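Local atomic coordinates of amidohydrolase (PDB entry 4F0L), a protein that probably acts as a metal-dependent hydrolase of the amidohydrolase family, consistent with a deaminase, and holds an iron ion in this crystal. Residues L163-S171 and F185-I196; G362-D370 and D409-F417. One frame throughout, in Å; residues are numbered along the deposited sequence.

Interaction 1 (L163-S171 and F185-I196); sequences LLPVFYAHS and FINDPERFARLI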
ATOM      1  N   LEU B 163      11.947  18.225  17.189  1.00 14.22           N
ATOM      2  CA  LEU B 163      10.856  18.205  18.145  1.00 14.38           C
ATOM      3  C   LEU B 163      10.043  19.470  17.988  1.00 15.16           C
ATOM      4  O   LEU B 163      10.597  20.570  17.969  1.00 15.81           O
ATOM      5  CB  LEU B 163      11.397  18.090  19.566  1.00 14.74           C
ATOM      6  CG  LEU B 163      10.422  18.116  20.739  1.00 14.21           C
ATOM      7  CD1 LEU B 163       9.568  16.844  20.751  1.00 13.10           C
ATOM      8  CD2 LEU B 163      11.241  18.253  22.019  1.00 14.70           C
ATOM      9  N   LEU B 164       8.726  19.299  17.845  1.00 15.36           N
ATOM     10  CA  LEU B 164       7.822  20.400  17.526  1.00 15.56           C
ATOM     11  C   LEU B 164       6.657  20.418  18.551  1.00 15.93           C
ATOM     12  O   LEU B 164       5.558  19.914  18.280  1.00 15.82           O
ATOM     13  CB  LEU B 164       7.294  20.211  16.101  1.00 15.05           C
ATOM     14  CG  LEU B 164       8.362  20.163  14.992  1.00 15.32           C
ATOM     15  CD1 LEU B 164       7.750  19.597  13.712  1.00 15.09           C
ATOM     16  CD2 LEU B 164       9.036  21.510  14.729  1.00 15.97           C
ATOM     17  N   PRO B 165       6.922  20.913  19.754  1.00 16.20           N
ATOM     18  CA  PRO B 165       5.854  20.960  20.757  1.00 16.63           C
ATOM     19  C   PRO B 165       4.703  21.801  20.240  1.00 17.63           C
ATOM     20  O   PRO B 165       4.926  22.887  19.693  1.00 20.01           O
ATOM     21  CB  PRO B 165       6.536  21.643  21.953  1.00 17.00           C
ATOM     22  CG  PRO B 165       7.991  21.330  21.779  1.00 16.66           C
ATOM     23  CD  PRO B 165       8.173  21.469  20.294  1.00 16.51           C
ATOM     24  N   VAL B 166       3.494  21.306  20.439  1.00 17.98           N
ATOM     25  CA  VAL B 166       2.287  21.895  19.888  1.00 17.99           C
ATOM     26  C   VAL B 166       1.605  22.912  20.850  1.00 19.40           C
ATOM     27  O   VAL B 166       1.434  22.671  22.088  1.00 19.67           O
ATOM     28  CB  VAL B 166       1.283  20.783  19.546  1.00 17.55           C
ATOM     29  CG1 VAL B 166      -0.066  21.358  19.068  1.00 17.00           C
ATOM     30  CG2 VAL B 166       1.867  19.862  18.470  1.00 16.43           C
ATOM     31  N   PHE B 167       1.259  24.050  20.277  1.00 19.56           N
ATOM     32  CA  PHE B 167       0.476  25.035  20.981  1.00 21.21           C
ATOM     33  C   PHE B 167      -0.974  24.810  20.616  1.00 22.27           C
ATOM     34  O   PHE B 167      -1.328  24.832  19.434  1.00 22.77           O
ATOM     35  CB  PHE B 167       0.874  26.479  20.644  1.00 21.82           C
ATOM     36  CG  PHE B 167       0.032  27.474  21.386  1.00 22.57           C
ATOM     37  CD1 PHE B 167       0.301  27.767  22.709  1.00 23.15           C
ATOM     38  CD2 PHE B 167      -1.116  27.986  20.806  1.00 23.33           C
ATOM     39  CE1 PHE B 167      -0.512  28.625  23.429  1.00 23.88           C
ATOM     40  CE2 PHE B 167      -1.942  28.832  21.508  1.00 24.17           C
ATOM     41  CZ  PHE B 167      -1.636  29.156  22.829  1.00 24.87           C
ATOM     42  N   TYR B 168      -1.807  24.637  21.638  1.00 24.48           N
ATOM     43  CA  TYR B 168      -3.237  24.312  21.491  1.00 25.81           C
ATOM     44  C   TYR B 168      -4.005  24.962  22.639  1.00 25.86           C
ATOM     45  O   TYR B 168      -3.697  24.729  23.800  1.00 25.20           O
ATOM     46  CB  TYR B 168      -3.395  22.796  21.587  1.00 27.69           C
ATOM     47  CG  TYR B 168      -4.697  22.185  21.102  1.00 30.20           C
ATOM     48  CD1 TYR B 168      -5.930  22.560  21.618  1.00 33.33           C
ATOM     49  CD2 TYR B 168      -4.677  21.178  20.158  1.00 32.84           C
ATOM     50  CE1 TYR B 168      -7.110  21.974  21.172  1.00 34.60           C
ATOM     51  CE2 TYR B 168      -5.840  20.599  19.717  1.00 35.04           C
ATOM     52  CZ  TYR B 168      -7.037  21.010  20.223  1.00 34.89           C
ATOM     53  OH  TYR B 168      -8.161  20.385  19.759  1.00 43.81           O
ATOM     54  N   ALA B 169      -5.002  25.778  22.323  1.00 25.86           N
ATOM     55  CA  ALA B 169      -5.751  26.494  23.368  1.00 26.67           C
ATOM     56  C   ALA B 169      -7.277  26.555  23.174  1.00 26.37           C
ATOM     57  O   ALA B 169      -7.968  26.971  24.081  1.00 26.66           O
ATOM     58  CB  ALA B 169      -5.200  27.906  23.504  1.00 25.93           C
ATOM     59  N   HIS B 170      -7.789  26.165  22.007  1.00 26.53           N
ATOM     60  CA  HIS B 170      -9.198  26.378  21.654  1.00 27.78           C
ATOM     61  C   HIS B 170      -9.784  25.261  20.841  1.00 29.28           C
ATOM     62  O   HIS B 170      -9.064  24.508  20.158  1.00 27.50           O
ATOM     63  CB  HIS B 170      -9.317  27.691  20.898  1.00 28.00           C
ATOM     64  CG  HIS B 170      -8.740  28.838  21.656  1.00 27.51           C
ATOM     65  ND1 HIS B 170      -9.367  29.394  22.699  1.00 27.59           N
ATOM     66  CD2 HIS B 170      -7.513  29.466  21.557  1.00 26.82           C
ATOM     67  CE1 HIS B 170      -8.616  30.349  23.211  1.00 27.24           C
ATOM     68  NE2 HIS B 170      -7.466  30.387  22.521  1.00 27.10           N
ATOM     69  N   SER B 171     -11.098  25.128  20.939  1.00 30.97           N
ATOM     70  CA  SER B 171     -11.814  24.062  20.277  1.00 34.66           C
ATOM     71  C   SER B 171     -12.514  24.527  18.992  1.00 35.82           C
ATOM     72  O   SER B 171     -13.234  23.759  18.400  1.00 37.32           O
ATOM     73  CB  SER B 171     -12.855  23.472  21.227  1.00 36.94           C
ATOM     74  OG  SER B 171     -13.856  24.451  21.499  1.00 41.95           O
ATOM     75  N   PHE B 185      -3.683  18.754  26.324  1.00 22.53           N
ATOM     76  CA  PHE B 185      -3.025  19.388  25.167  1.00 21.57           C
ATOM     77  C   PHE B 185      -2.828  20.872  25.379  1.00 21.80           C
ATOM     78  O   PHE B 185      -2.060  21.503  24.659  1.00 21.30           O
ATOM     79  CB  PHE B 185      -3.861  19.239  23.886  1.00 21.54           C
ATOM     80  CG  PHE B 185      -4.369  17.837  23.603  1.00 21.51           C
ATOM     81  CD1 PHE B 185      -3.707  16.720  24.060  1.00 21.29           C
ATOM     82  CD2 PHE B 185      -5.538  17.666  22.859  1.00 22.89           C
ATOM     83  CE1 PHE B 185      -4.179  15.454  23.801  1.00 21.50           C
ATOM     84  CE2 PHE B 185      -6.035  16.399  22.595  1.00 23.40           C
ATOM     85  CZ  PHE B 185      -5.353  15.295  23.075  1.00 22.70           C
ATOM     86  N   ILE B 186      -3.538  21.419  26.357  1.00 22.14           N
ATOM     87  CA  ILE B 186      -3.778  22.855  26.481  1.00 22.65           C
ATOM     88  C   ILE B 186      -2.588  23.582  27.094  1.00 21.72           C
ATOM     89  O   ILE B 186      -1.992  23.101  28.044  1.00 22.57           O
ATOM     90  CB  ILE B 186      -5.024  23.095  27.394  1.00 24.40           C
ATOM     91  CG1 ILE B 186      -6.282  22.550  26.745  1.00 25.27           C
ATOM     92  CG2 ILE B 186      -5.222  24.563  27.783  1.00 25.03           C
ATOM     93  CD1 ILE B 186      -7.508  22.702  27.637  1.00 26.53           C
ATOM     94  N   ASN B 187      -2.250  24.736  26.541  1.00 20.77           N
ATOM     95  CA  ASN B 187      -1.379  25.695  27.210  1.00 21.06           C
ATOM     96  C   ASN B 187      -1.822  27.094  26.858  1.00 21.97           C
ATOM     97  O   ASN B 187      -2.471  27.299  25.826  1.00 21.69           O
ATOM     98  CB  ASN B 187       0.088  25.548  26.782  1.00 19.93           C
ATOM     99  CG  ASN B 187       0.735  24.330  27.347  1.00 19.61           C
ATOM    100  OD1 ASN B 187       0.928  24.232  28.563  1.00 19.76           O
ATOM    101  ND2 ASN B 187       1.129  23.389  26.464  1.00 19.18           N
ATOM    102  N   ASP B 188      -1.431  28.065  27.686  1.00 23.29           N
ATOM    103  CA  ASP B 188      -1.434  29.465  27.262  1.00 24.54           C
ATOM    104  C   ASP B 188      -0.013  29.834  26.806  1.00 24.86           C
ATOM    105  O   ASP B 188       0.919  29.021  26.973  1.00 22.92           O
ATOM    106  CB  ASP B 188      -2.002  30.394  28.354  1.00 25.59           C
ATOM    107  CG  ASP B 188      -1.152  30.446  29.619  1.00 26.82           C
ATOM    108  OD1 ASP B 188       0.026  30.046  29.614  1.00 26.95           O
ATOM    109  OD2 ASP B 188      -1.658  30.954  30.634  1.00 26.49           O
ATOM    110  N   PRO B 189       0.161  31.025  26.193  1.00 25.56           N
ATOM    111  CA  PRO B 189       1.465  31.275  25.556  1.00 26.29           C
ATOM    112  C   PRO B 189       2.598  31.305  26.582  1.00 27.48           C
ATOM    113  O   PRO B 189       3.710  30.865  26.289  1.00 26.86           O
ATOM    114  CB  PRO B 189       1.272  32.636  24.892  1.00 26.71           C
ATOM    115  CG  PRO B 189      -0.190  32.681  24.592  1.00 27.00           C
ATOM    116  CD  PRO B 189      -0.827  32.045  25.799  1.00 26.48           C
ATOM    117  N   GLU B 190       2.285  31.769  27.785  1.00 28.38           N
ATOM    118  CA  GLU B 190       3.268  31.817  28.833  1.00 30.97           C
ATOM    119  C   GLU B 190       3.721  30.406  29.250  1.00 29.19           C
ATOM    120  O   GLU B 190       4.923  30.138  29.330  1.00 26.48           O
ATOM    121  CB  GLU B 190       2.716  32.570  30.045  1.00 34.76           C
ATOM    122  CG  GLU B 190       3.754  32.812  31.132  1.00 38.33           C
ATOM    123  CD  GLU B 190       3.850  31.676  32.147  1.00 42.13           C
ATOM    124  OE1 GLU B 190       2.941  30.788  32.201  1.00 41.10           O
ATOM    125  OE2 GLU B 190       4.870  31.664  32.896  1.00 46.63           O
ATOM    126  N   ARG B 191       2.764  29.522  29.545  1.00 26.51           N
ATOM    127  CA  ARG B 191       3.138  28.173  29.957  1.00 25.35           C
ATOM    128  C   ARG B 191       3.776  27.411  28.798  1.00 23.73           C
ATOM    129  O   ARG B 191       4.665  26.581  29.015  1.00 22.39           O
ATOM    130  CB  ARG B 191       1.959  27.389  30.514  1.00 25.42           C
ATOM    131  CG  ARG B 191       2.378  26.076  31.163  1.00 26.24           C
ATOM    132  CD  ARG B 191       1.265  25.513  32.042  1.00 27.01           C
ATOM    133  NE  ARG B 191       0.192  24.954  31.229  1.00 28.29           N
ATOM    134  CZ  ARG B 191      -1.055  24.731  31.646  1.00 28.86           C
ATOM    135  NH1 ARG B 191      -1.418  25.049  32.881  1.00 29.99           N
ATOM    136  NH2 ARG B 191      -1.956  24.215  30.807  1.00 27.95           N
ATOM    137  N   PHE B 192       3.360  27.737  27.570  1.00 22.47           N
ATOM    138  CA  PHE B 192       3.991  27.169  26.389  1.00 21.43           C
ATOM    139  C   PHE B 192       5.470  27.572  26.268  1.00 21.45           C
ATOM    140  O   PHE B 192       6.301  26.706  25.964  1.00 20.10           O
ATOM    141  CB  PHE B 192       3.227  27.532  25.100  1.00 21.04           C
ATOM    142  CG  PHE B 192       3.786  26.879  23.870  1.00 19.80           C
ATOM    143  CD1 PHE B 192       3.521  25.539  23.593  1.00 19.45           C
ATOM    144  CD2 PHE B 192       4.596  27.581  22.998  1.00 19.99           C
ATOM    145  CE1 PHE B 192       4.056  24.916  22.464  1.00 18.96           C
ATOM    146  CE2 PHE B 192       5.131  26.959  21.862  1.00 19.11           C
ATOM    147  CZ  PHE B 192       4.865  25.629  21.604  1.00 18.28           C
ATOM    148  N   ALA B 193       5.788  28.867  26.449  1.00 21.85           N
ATOM    149  CA  ALA B 193       7.206  29.312  26.409  1.00 22.18           C
ATOM    150  C   ALA B 193       8.034  28.543  27.460  1.00 22.72           C
ATOM    151  O   ALA B 193       9.139  28.084  27.184  1.00 22.59           O
ATOM    152  CB  ALA B 193       7.349  30.834  26.619  1.00 23.30           C
ATOM    153  N   ARG B 194       7.503  28.395  28.662  1.00 23.69           N
ATOM    154  CA  ARG B 194       8.201  27.643  29.695  1.00 24.38           C
ATOM    155  C   ARG B 194       8.403  26.164  29.283  1.00 23.23           C
ATOM    156  O   ARG B 194       9.425  25.576  29.550  1.00 21.94           O
ATOM    157  CB  ARG B 194       7.460  27.756  31.024  1.00 26.28           C
ATOM    158  CG  ARG B 194       7.658  29.098  31.734  1.00 28.92           C
ATOM    159  CD  ARG B 194       7.195  29.056  33.193  1.00 31.59           C
ATOM    160  NE  ARG B 194       5.738  29.059  33.270  1.00 33.10           N
ATOM    161  CZ  ARG B 194       4.977  28.064  33.749  1.00 35.95           C
ATOM    162  NH1 ARG B 194       3.651  28.215  33.733  1.00 36.24           N
ATOM    163  NH2 ARG B 194       5.499  26.928  34.240  1.00 35.86           N
ATOM    164  N   LEU B 195       7.437  25.580  28.585  1.00 22.93           N
ATOM    165  CA  LEU B 195       7.573  24.196  28.122  1.00 22.48           C
ATOM    166  C   LEU B 195       8.674  24.101  27.064  1.00 21.89           C
ATOM    167  O   LEU B 195       9.523  23.199  27.120  1.00 21.52           O
ATOM    168  CB  LEU B 195       6.243  23.715  27.547  1.00 23.19           C
ATOM    169  CG  LEU B 195       6.233  22.332  26.877  1.00 23.71           C
ATOM    170  CD1 LEU B 195       6.355  21.260  27.926  1.00 24.94           C
ATOM    171  CD2 LEU B 195       4.957  22.186  26.087  1.00 24.32           C
ATOM    172  N   ILE B 196       8.672  25.041  26.120  1.00 20.99           N
ATOM    173  CA  ILE B 196       9.720  25.123  25.115  1.00 21.15           C
ATOM    174  C   ILE B 196      11.111  25.246  25.775  1.00 22.42           C
ATOM    175  O   ILE B 196      12.046  24.583  25.363  1.00 22.14           O
ATOM    176  CB  ILE B 196       9.477  26.303  24.147  1.00 21.36           C
ATOM    177  CG1 ILE B 196       8.342  25.973  23.154  1.00 20.60           C
ATOM    178  CG2 ILE B 196      10.743  26.668  23.393  1.00 21.25           C
ATOM    179  CD1 ILE B 196       8.603  24.782  22.236  1.00 19.85           C
TER
HETATM  180  O   HOH W   1      -0.289  23.426  24.046  1.00 13.37           O
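Phe167 and Phe192 make a T-shaped pair: the edge of the Phe167 ring points at the face of Phe192, with the planes at 87°. Phe167 CB also sits over the centre of the Phe192 ring, a CH-pi contact 4.0 Å from its centroid. With CG of Phe192 anti to the backbone N (chi1 -176°), the ring reaches from the helix down to the strand, its rim meeting the backbone at Pro165 O, 3.3 Å from Phe192 CZ. Further along the helix, Ile196 CD1 touches the Pro165 ring at CG (3.5 Å). Beyond the strand end, Phe185 turns its ring edge to the face of Tyr168. Here Asn187 N donates to Tyr168 O (3.1 Å, nearly straight), and Ile186 CA adds a CH...O contact to the same oxygen. A water donates to Val166 O and Phe185 O and accepts from Tyr168 N and Asn187 ND2, joining both segments through four bonds. Asn187 is positioned in turn by Arg191, whose NE meets Asn187 OD1 in the carbonyl plane (2.9 Å), while Asp188 OD1 caps the helix at Arg191 N. The strand and helix axes run antiparallel at 171° and 9.7 Å, a beta-alpha unit of the amidohydrolase TIM barrel, in which a loop returns the chain from strand 160-167 to its outer helix.

Interaction 2 (G362-D370 and D409-F417); sequences GSTGRALFD and DVVLDGWIF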
ATOM      1  N   GLY B 362      11.054  11.570 -16.626  1.00 30.37           N
ATOM      2  CA  GLY B 362      11.802  10.666 -15.771  1.00 28.28           C
ATOM      3  C   GLY B 362      10.958   9.637 -15.028  1.00 25.29           C
ATOM      4  O   GLY B 362       9.748   9.440 -15.287  1.00 24.88           O
ATOM      5  N   SER B 363      11.632   8.972 -14.091  1.00 22.80           N
ATOM      6  CA  SER B 363      11.035   7.985 -13.228  1.00 20.41           C
ATOM      7  C   SER B 363      10.143   8.668 -12.201  1.00 18.90           C
ATOM      8  O   SER B 363      10.541   9.662 -11.584  1.00 18.83           O
ATOM      9  CB  SER B 363      12.157   7.180 -12.539  1.00 20.05           C
ATOM     10  OG  SER B 363      11.732   6.566 -11.321  1.00 18.99           O
ATOM     11  N   THR B 364       8.965   8.108 -11.967  1.00 17.62           N
ATOM     12  CA  THR B 364       8.063   8.625 -10.928  1.00 17.08           C
ATOM     13  C   THR B 364       8.673   8.357  -9.543  1.00 16.03           C
ATOM     14  O   THR B 364       8.648   9.222  -8.669  1.00 16.52           O
ATOM     15  CB  THR B 364       6.652   7.982 -11.049  1.00 16.83           C
ATOM     16  OG1 THR B 364       6.118   8.292 -12.329  1.00 18.17           O
ATOM     17  CG2 THR B 364       5.707   8.527 -10.010  1.00 16.44           C
ATOM     18  N   GLY B 365       9.256   7.183  -9.346  1.00 15.03           N
ATOM     19  CA  GLY B 365       9.854   6.857  -8.044  1.00 14.16           C
ATOM     20  C   GLY B 365      11.035   7.759  -7.726  1.00 14.14           C
ATOM     21  O   GLY B 365      11.183   8.243  -6.596  1.00 13.86           O
ATOM     22  N   ARG B 366      11.845   8.038  -8.741  1.00 14.73           N
ATOM     23  CA  ARG B 366      12.961   8.978  -8.617  1.00 15.34           C
ATOM     24  C   ARG B 366      12.511  10.383  -8.192  1.00 15.84           C
ATOM     25  O   ARG B 366      13.027  10.947  -7.215  1.00 16.16           O
ATOM     26  CB  ARG B 366      13.748   9.035  -9.929  1.00 16.11           C
ATOM     27  CG  ARG B 366      14.817  10.123 -10.043  1.00 16.91           C
ATOM     28  CD  ARG B 366      15.983   9.964  -9.079  1.00 16.60           C
ATOM     29  NE  ARG B 366      16.952  11.057  -9.292  1.00 17.32           N
ATOM     30  CZ  ARG B 366      17.808  11.107 -10.310  1.00 18.70           C
ATOM     31  NH1 ARG B 366      17.820  10.140 -11.220  1.00 19.26           N
ATOM     32  NH2 ARG B 366      18.639  12.140 -10.452  1.00 19.80           N
ATOM     33  N   ALA B 367      11.554  10.945  -8.900  1.00 16.24           N
ATOM     34  CA  ALA B 367      11.058  12.285  -8.603  1.00 16.87           C
ATOM     35  C   ALA B 367      10.482  12.359  -7.202  1.00 16.64           C
ATOM     36  O   ALA B 367      10.745  13.296  -6.464  1.00 17.21           O
ATOM     37  CB  ALA B 367      10.004  12.710  -9.628  1.00 17.18           C
ATOM     38  N   LEU B 368       9.709  11.355  -6.815  1.00 16.58           N
ATOM     39  CA  LEU B 368       9.066  11.382  -5.523  1.00 16.01           C
ATOM     40  C   LEU B 368      10.083  11.214  -4.402  1.00 15.48           C
ATOM     41  O   LEU B 368      10.009  11.910  -3.388  1.00 16.01           O
ATOM     42  CB  LEU B 368       8.009  10.291  -5.445  1.00 16.56           C
ATOM     43  CG  LEU B 368       6.736  10.650  -6.214  1.00 17.57           C
ATOM     44  CD1 LEU B 368       5.754   9.521  -6.030  1.00 18.46           C
ATOM     45  CD2 LEU B 368       6.127  11.985  -5.769  1.00 18.79           C
ATOM     46  N   PHE B 369      11.017  10.303  -4.591  1.00 14.20           N
ATOM     47  CA  PHE B 369      12.007  10.036  -3.580  1.00 13.85           C
ATOM     48  C   PHE B 369      12.905  11.246  -3.396  1.00 13.92           C
ATOM     49  O   PHE B 369      13.091  11.684  -2.263  1.00 13.98           O
ATOM     50  CB  PHE B 369      12.868   8.823  -3.893  1.00 13.47           C
ATOM     51  CG  PHE B 369      13.839   8.510  -2.805  1.00 13.15           C
ATOM     52  CD1 PHE B 369      13.444   7.798  -1.692  1.00 12.76           C
ATOM     53  CD2 PHE B 369      15.152   8.997  -2.858  1.00 13.56           C
ATOM     54  CE1 PHE B 369      14.348   7.516  -0.662  1.00 12.68           C
ATOM     55  CE2 PHE B 369      16.037   8.736  -1.829  1.00 13.54           C
ATOM     56  CZ  PHE B 369      15.636   7.988  -0.735  1.00 13.31           C
ATOM     57  N   ASP B 370      13.424  11.816  -4.482  1.00 14.29           N
ATOM     58  CA  ASP B 370      14.282  12.983  -4.369  1.00 14.87           C
ATOM     59  C   ASP B 370      13.516  14.116  -3.708  1.00 14.85           C
ATOM     60  O   ASP B 370      14.036  14.826  -2.857  1.00 15.27           O
ATOM     61  CB  ASP B 370      14.750  13.493  -5.743  1.00 16.09           C
ATOM     62  CG  ASP B 370      15.910  12.724  -6.316  1.00 16.48           C
ATOM     63  OD1 ASP B 370      16.637  11.978  -5.598  1.00 16.81           O
ATOM     64  OD2 ASP B 370      16.143  12.928  -7.512  1.00 17.46           O
ATOM     65  N   ASP B 409      17.430   4.414 -11.199  1.00 22.71           N
ATOM     66  CA  ASP B 409      15.991   4.738 -11.103  1.00 20.90           C
ATOM     67  C   ASP B 409      15.091   3.474 -11.065  1.00 19.85           C
ATOM     68  O   ASP B 409      14.082   3.426 -10.355  1.00 18.53           O
ATOM     69  CB  ASP B 409      15.581   5.624 -12.278  1.00 21.64           C
ATOM     70  CG  ASP B 409      16.044   7.069 -12.136  1.00 22.60           C
ATOM     71  OD1 ASP B 409      16.614   7.454 -11.092  1.00 21.55           O
ATOM     72  OD2 ASP B 409      15.832   7.829 -13.109  1.00 23.57           O
ATOM     73  N   VAL B 410      15.485   2.451 -11.810  1.00 19.44           N
ATOM     74  CA  VAL B 410      14.775   1.194 -11.857  1.00 18.97           C
ATOM     75  C   VAL B 410      14.727   0.579 -10.464  1.00 17.43           C
ATOM     76  O   VAL B 410      13.706  -0.010 -10.057  1.00 16.48           O
ATOM     77  CB  VAL B 410      15.423   0.236 -12.895  1.00 20.07           C
ATOM     78  CG1 VAL B 410      14.832  -1.169 -12.802  1.00 20.55           C
ATOM     79  CG2 VAL B 410      15.256   0.811 -14.297  1.00 21.32           C
ATOM     80  N   VAL B 411      15.804   0.757  -9.691  1.00 16.63           N
ATOM     81  CA  VAL B 411      15.796   0.271  -8.306  1.00 15.67           C
ATOM     82  C   VAL B 411      14.698   0.983  -7.481  1.00 14.71           C
ATOM     83  O   VAL B 411      13.969   0.326  -6.702  1.00 14.19           O
ATOM     84  CB  VAL B 411      17.159   0.424  -7.597  1.00 16.12           C
ATOM     85  CG1 VAL B 411      16.993   0.102  -6.110  1.00 15.32           C
ATOM     86  CG2 VAL B 411      18.234  -0.438  -8.255  1.00 16.46           C
ATOM     87  N   LEU B 412      14.590   2.308  -7.634  1.00 14.45           N
ATOM     88  CA  LEU B 412      13.601   3.082  -6.870  1.00 13.96           C
ATOM     89  C   LEU B 412      12.184   2.657  -7.258  1.00 14.15           C
ATOM     90  O   LEU B 412      11.313   2.508  -6.386  1.00 13.77           O
ATOM     91  CB  LEU B 412      13.765   4.581  -7.083  1.00 13.73           C
ATOM     92  CG  LEU B 412      15.047   5.200  -6.528  1.00 13.82           C
ATOM     93  CD1 LEU B 412      15.183   6.686  -6.916  1.00 13.68           C
ATOM     94  CD2 LEU B 412      15.151   4.991  -5.013  1.00 13.70           C
ATOM     95  N   ASP B 413      11.946   2.496  -8.556  1.00 14.75           N
ATOM     96  CA  ASP B 413      10.610   2.113  -9.014  1.00 15.11           C
ATOM     97  C   ASP B 413      10.245   0.705  -8.537  1.00 14.71           C
ATOM     98  O   ASP B 413       9.094   0.441  -8.182  1.00 14.65           O
ATOM     99  CB  ASP B 413      10.500   2.280 -10.525  1.00 15.86           C
ATOM    100  CG  ASP B 413      10.498   3.742 -10.948  1.00 16.58           C
ATOM    101  OD1 ASP B 413      10.045   4.590 -10.178  1.00 16.80           O
ATOM    102  OD2 ASP B 413      10.916   4.046 -12.060  1.00 17.52           O
ATOM    103  N   GLY B 414      11.233  -0.172  -8.430  1.00 14.88           N
ATOM    104  CA  GLY B 414      11.003  -1.544  -7.970  1.00 14.49           C
ATOM    105  C   GLY B 414      10.673  -1.570  -6.509  1.00 13.92           C
ATOM    106  O   GLY B 414       9.766  -2.269  -6.041  1.00 14.01           O
ATOM    107  N   TRP B 415      11.374  -0.738  -5.780  1.00 14.09           N
ATOM    108  CA  TRP B 415      11.170  -0.572  -4.369  1.00 13.81           C
ATOM    109  C   TRP B 415       9.822  -0.017  -4.081  1.00 13.68           C
ATOM    110  O   TRP B 415       9.090  -0.548  -3.254  1.00 14.22           O
ATOM    111  CB  TRP B 415      12.222   0.394  -3.837  1.00 14.29           C
ATOM    112  CG  TRP B 415      12.188   0.680  -2.368  1.00 14.11           C
ATOM    113  CD1 TRP B 415      11.684  -0.122  -1.340  1.00 14.92           C
ATOM    114  CD2 TRP B 415      12.733   1.848  -1.709  1.00 14.44           C
ATOM    115  NE1 TRP B 415      11.865   0.478  -0.131  1.00 14.27           N
ATOM    116  CE2 TRP B 415      12.510   1.655  -0.283  1.00 14.63           C
ATOM    117  CE3 TRP B 415      13.348   3.021  -2.142  1.00 14.51           C
ATOM    118  CZ2 TRP B 415      12.906   2.603   0.654  1.00 14.26           C
ATOM    119  CZ3 TRP B 415      13.732   3.967  -1.193  1.00 14.43           C
ATOM    120  CH2 TRP B 415      13.521   3.755   0.168  1.00 14.25           C
ATOM    121  N   ILE B 416       9.481   1.085  -4.733  1.00 12.62           N
ATOM    122  CA  ILE B 416       8.295   1.850  -4.346  1.00 11.75           C
ATOM    123  C   ILE B 416       7.005   1.268  -4.916  1.00 11.71           C
ATOM    124  O   ILE B 416       5.986   1.294  -4.250  1.00 11.46           O
ATOM    125  CB  ILE B 416       8.432   3.316  -4.790  1.00 11.68           C
ATOM    126  CG1 ILE B 416       9.510   4.002  -3.952  1.00 11.76           C
ATOM    127  CG2 ILE B 416       7.087   4.055  -4.681  1.00 11.58           C
ATOM    128  CD1 ILE B 416      10.040   5.294  -4.560  1.00 11.70           C
ATOM    129  N   PHE B 417       7.037   0.738  -6.138  1.00 12.02           N
ATOM    130  CA  PHE B 417       5.815   0.298  -6.811  1.00 12.07           C
ATOM    131  C   PHE B 417       5.598  -1.188  -6.895  1.00 12.58           C
ATOM    132  O   PHE B 417       4.483  -1.630  -7.005  1.00 12.56           O
ATOM    133  CB  PHE B 417       5.730   0.919  -8.211  1.00 12.71           C
ATOM    134  CG  PHE B 417       5.596   2.415  -8.184  1.00 12.57           C
ATOM    135  CD1 PHE B 417       4.396   3.011  -7.826  1.00 12.52           C
ATOM    136  CD2 PHE B 417       6.689   3.232  -8.445  1.00 12.70           C
ATOM    137  CE1 PHE B 417       4.265   4.389  -7.785  1.00 12.79           C
ATOM    138  CE2 PHE B 417       6.566   4.618  -8.383  1.00 12.64           C
ATOM    139  CZ  PHE B 417       5.356   5.202  -8.059  1.00 12.72           C
TER
HETATM  140  O   HOH W   2      14.218   9.890 -13.737  1.00 28.35           O
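Charged groups meet first at Arg366 and Asp409. NH1 of Arg366 donates to Asp409 OD1 at 2.9 Å, using the syn lone pair of that oxygen, although the guanidinium and carboxylate planes stand 59° apart. The arginine chain bends at chi2, and its NE reaches back to Asp370 OD2 (2.7 Å), so one carboxylate from each helix holds the guanidinium, in a three-residue salt-bridge network. Asp409 OD1 also accepts from Trp25 NE1, and OD2 forms a salt bridge with Arg79 of the second subunit, which probably favours the ionised carboxylate.

Uncharged donors serve Asp413. Its OD2 accepts from Ser363 OG (2.7 Å), and its OD1 from Gly365 N (2.8 Å), the latter a bent bond of 132° at the hydrogen. Ser363 OG in turn accepts from Arg366 N, making Ser363 the N-cap of helix 364-379. A water extends this polar edge, accepting from Ser363 N and donating to Asp409 OD2.

Helices 364-379 and 408-417 cross almost perpendicularly (83°), axes 8.0 Å apart, and pack against Leu20 of strand 19-21; Phe369 reaches Val58 and Met61 of strand 56-66 in the amidohydrolase barrel. Gly365 permits the approach: having no side chain where Asp413 OD1, Leu412 and Ile416 CD1 crowd in, it lets its CA come 4.9 Å from Asp413 CA, and Phe417 CE2 packs against its backbone.

Among apolar contacts, Leu412 CD1 rests on Arg366 CA, while Phe369 CE1 meets the edge of the Trp415 indole at CZ3 (3.6 Å), the rings oblique. Just before Gly365, Thr364 CG2 touches Phe417 CZ, the side chains crossing at about a right angle.

Overall arrangement
Interactions 1 and 2 follow one another along the chain, on opposite sides of its centre; their own centres are 39 Å apart and their nearest atoms about 18 Å. Interaction 1 borders the metal site: the Val166 side chain lies about 8 Å from the iron and about 6 and 7 Å from the side chains of its ligands His67 and His241. Segments 362-370 and 409-417 lie away from that site and face the second subunit, whereas no other chain of the assembly touches 163-171 or 185-196. Strand 56-66 links the metal site to interaction 2, carrying both the iron ligand His65 and the Val58 and Met61 that meet Phe369; strand 122-129 separates it from strand 160-167.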